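Local coordinates for hypothetical protein Rv2827c (Mycobacterium tuberculosis, PDB 1ZEL) that probably binds DNA through a winged-helix, helix-turn-helix region and carries an AbiEi antitoxin C-terminal domain, its cellular role being unsettled, at residues S23-D28 and T39-E44. Sequence-based numbering, arbitrary orientation.
Sequences SGLARD and TQRLTE
R41 reaches from helix 35-44 to D28, L25 and G24 of helix 19-28 and makes every contact between the two segments. Its CB leaves the backbone toward the facing helix, and CG lies beside the backbone N (chi1 -72°). From CG to NE the chain is fully extended, which lets the guanidinium reach the other helix although the segment axes stay 11.3 Å apart at their closest. The first side-chain atom to meet a partner is CD, 3.7 Å from L25 CD2. At NE the same methyl is closer, L25 CD2 to R41 NE being 3.4 Å; it sits over one guanidinium face, offset toward the rim, while NE also forms a salt bridge with D37 one turn earlier in its own helix. Beyond CZ, both terminal nitrogens grip a single oxygen end-on. R41 NH2 donates to D28 OD2 at 2.8 Å and meets the anti lone pair of OD2. The bond from R41 NH1 to D28 OD2 is longer, 3.1 Å, and more bent, arriving from above the carboxylate. OD2 lies near the guanidinium plane for both bonds. Because both end on OD2 and the two planes are 58° apart, this is not a two-oxygen, side-by-side pairing. NH1 also comes obliquely against the G24 backbone, 3.2 Å from G24 C, an approach open to it because glycine carries no CB. With D37 and D28 at different nitrogens, the guanidinium's rotation is probably well restrained. The two helices, with N-to-C directions 122° apart and joined in the chain through short strand 33-34, are consistent with the helical core of an N-terminal winged-helix, helix-turn-helix domain.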
loop_
_atom_site.group_PDB
_atom_site.type_symbol
_atom_site.label_atom_id
_atom_site.label_comp_id
_atom_site.label_asym_id
_atom_site.label_seq_id
_atom_site.Cartn_x
_atom_site.Cartn_y
_atom_site.Cartn_z
ATOM N N SER A 23 16.059 -20.543 -19.870
ATOM C CA SER A 23 15.138 -21.690 -19.765
ATOM C C SER A 23 14.835 -22.025 -18.311
ATOM O O SER A 23 13.705 -22.382 -17.958
ATOM C CB SER A 23 15.685 -22.921 -20.500
ATOM O OG SER A 23 15.465 -22.784 -21.901
ATOM N N GLY A 24 15.839 -21.888 -17.458
ATOM C CA GLY A 24 15.657 -22.156 -16.031
ATOM C C GLY A 24 14.746 -21.147 -15.350
ATOM O O GLY A 24 13.934 -21.513 -14.484
ATOM N N LEU A 25 14.941 -19.871 -15.673
ATOM C CA LEU A 25 14.064 -18.791 -15.204
ATOM C C LEU A 25 12.655 -18.959 -15.781
ATOM O O LEU A 25 11.669 -18.750 -15.081
ATOM C CB LEU A 25 14.655 -17.428 -15.589
ATOM C CG LEU A 25 15.858 -16.992 -14.732
ATOM C CD1 LEU A 25 16.599 -15.785 -15.377
ATOM C CD2 LEU A 25 15.442 -16.674 -13.332
ATOM N N ALA A 26 12.564 -19.360 -17.053
ATOM C CA ALA A 26 11.252 -19.628 -17.677
ATOM C C ALA A 26 10.504 -20.792 -16.973
ATOM O O ALA A 26 9.270 -20.746 -16.816
ATOM C CB ALA A 26 11.444 -19.941 -19.135
ATOM N N ARG A 27 11.236 -21.822 -16.542
ATOM C CA ARG A 27 10.625 -22.943 -15.816
ATOM C C ARG A 27 10.199 -22.529 -14.397
ATOM O O ARG A 27 9.114 -22.902 -13.913
ATOM C CB ARG A 27 11.579 -24.162 -15.736
ATOM C CG ARG A 27 11.562 -25.102 -16.946
ATOM C CD ARG A 27 12.335 -26.402 -16.671
ATOM N NE ARG A 27 13.623 -26.138 -16.018
ATOM C CZ ARG A 27 14.764 -25.928 -16.655
ATOM N NH1 ARG A 27 14.805 -25.973 -17.992
ATOM N NH2 ARG A 27 15.870 -25.676 -15.946
ATOM N N ASP A 28 11.077 -21.784 -13.727
ATOM C CA ASP A 28 10.928 -21.520 -12.293
ATOM C C ASP A 28 10.096 -20.281 -11.976
ATOM O O ASP A 28 9.446 -20.204 -10.920
ATOM C CB ASP A 28 12.316 -21.378 -11.643
ATOM C CG ASP A 28 13.111 -22.669 -11.682
ATOM O OD1 ASP A 28 12.516 -23.722 -11.983
ATOM O OD2 ASP A 28 14.324 -22.627 -11.389
ATOM N N THR A 39 23.625 -15.344 -10.416
ATOM C CA THR A 39 25.008 -15.859 -10.336
ATOM C C THR A 39 25.044 -17.396 -10.264
ATOM O O THR A 39 25.832 -18.041 -10.969
ATOM C CB THR A 39 25.787 -15.262 -9.112
ATOM O OG1 THR A 39 25.844 -13.833 -9.229
ATOM C CG2 THR A 39 27.203 -15.783 -9.053
ATOM N N GLN A 40 24.211 -17.970 -9.395
ATOM C CA GLN A 40 24.109 -19.404 -9.228
ATOM C C GLN A 40 23.615 -20.076 -10.516
ATOM O O GLN A 40 24.129 -21.110 -10.910
ATOM C CB GLN A 40 23.181 -19.729 -8.045
ATOM C CG GLN A 40 22.854 -21.212 -7.834
ATOM C CD GLN A 40 24.070 -22.099 -7.659
ATOM O OE1 GLN A 40 25.184 -21.621 -7.414
ATOM N NE2 GLN A 40 23.859 -23.413 -7.768
ATOM N N ARG A 41 22.627 -19.479 -11.168
ATOM C CA ARG A 41 22.075 -20.027 -12.406
ATOM C C ARG A 41 23.116 -19.984 -13.549
ATOM O O ARG A 41 23.185 -20.889 -14.383
ATOM C CB ARG A 41 20.844 -19.224 -12.824
ATOM C CG ARG A 41 19.642 -19.473 -11.922
ATOM C CD ARG A 41 18.419 -18.682 -12.384
ATOM N NE ARG A 41 17.263 -18.961 -11.527
ATOM C CZ ARG A 41 16.419 -19.981 -11.687
ATOM N NH1 ARG A 41 16.565 -20.858 -12.674
ATOM N NH2 ARG A 41 15.401 -20.122 -10.856
ATOM N N LEU A 42 23.939 -18.947 -13.584
ATOM C CA LEU A 42 25.019 -18.926 -14.572
ATOM C C LEU A 42 25.962 -20.110 -14.389
ATOM O O LEU A 42 26.267 -20.821 -15.359
ATOM C CB LEU A 42 25.799 -17.615 -14.495
ATOM C CG LEU A 42 25.010 -16.423 -15.042
ATOM C CD1 LEU A 42 25.765 -15.174 -14.606
ATOM C CD2 LEU A 42 24.933 -16.529 -16.552
ATOM N N THR A 43 26.410 -20.310 -13.150
ATOM C CA THR A 43 27.326 -21.404 -12.778
ATOM C C THR A 43 26.731 -22.754 -13.146
ATOM O O THR A 43 27.397 -23.578 -13.776
ATOM C CB THR A 43 27.644 -21.363 -11.257
ATOM O OG1 THR A 43 28.332 -20.142 -10.942
ATOM C CG2 THR A 43 28.526 -22.549 -10.842
ATOM N N GLU A 44 25.481 -22.969 -12.748
ATOM C CA GLU A 44 24.732 -24.182 -13.088
ATOM C C GLU A 44 24.660 -24.476 -14.580
ATOM O O GLU A 44 24.646 -25.640 -14.977
ATOM C CB GLU A 44 23.311 -24.085 -12.551
ATOM C CG GLU A 44 23.257 -24.263 -11.057
ATOM C CD GLU A 44 21.837 -24.329 -10.508
ATOM O OE1 GLU A 44 20.857 -24.244 -11.297
ATOM O OE2 GLU A 44 21.713 -24.462 -9.267
#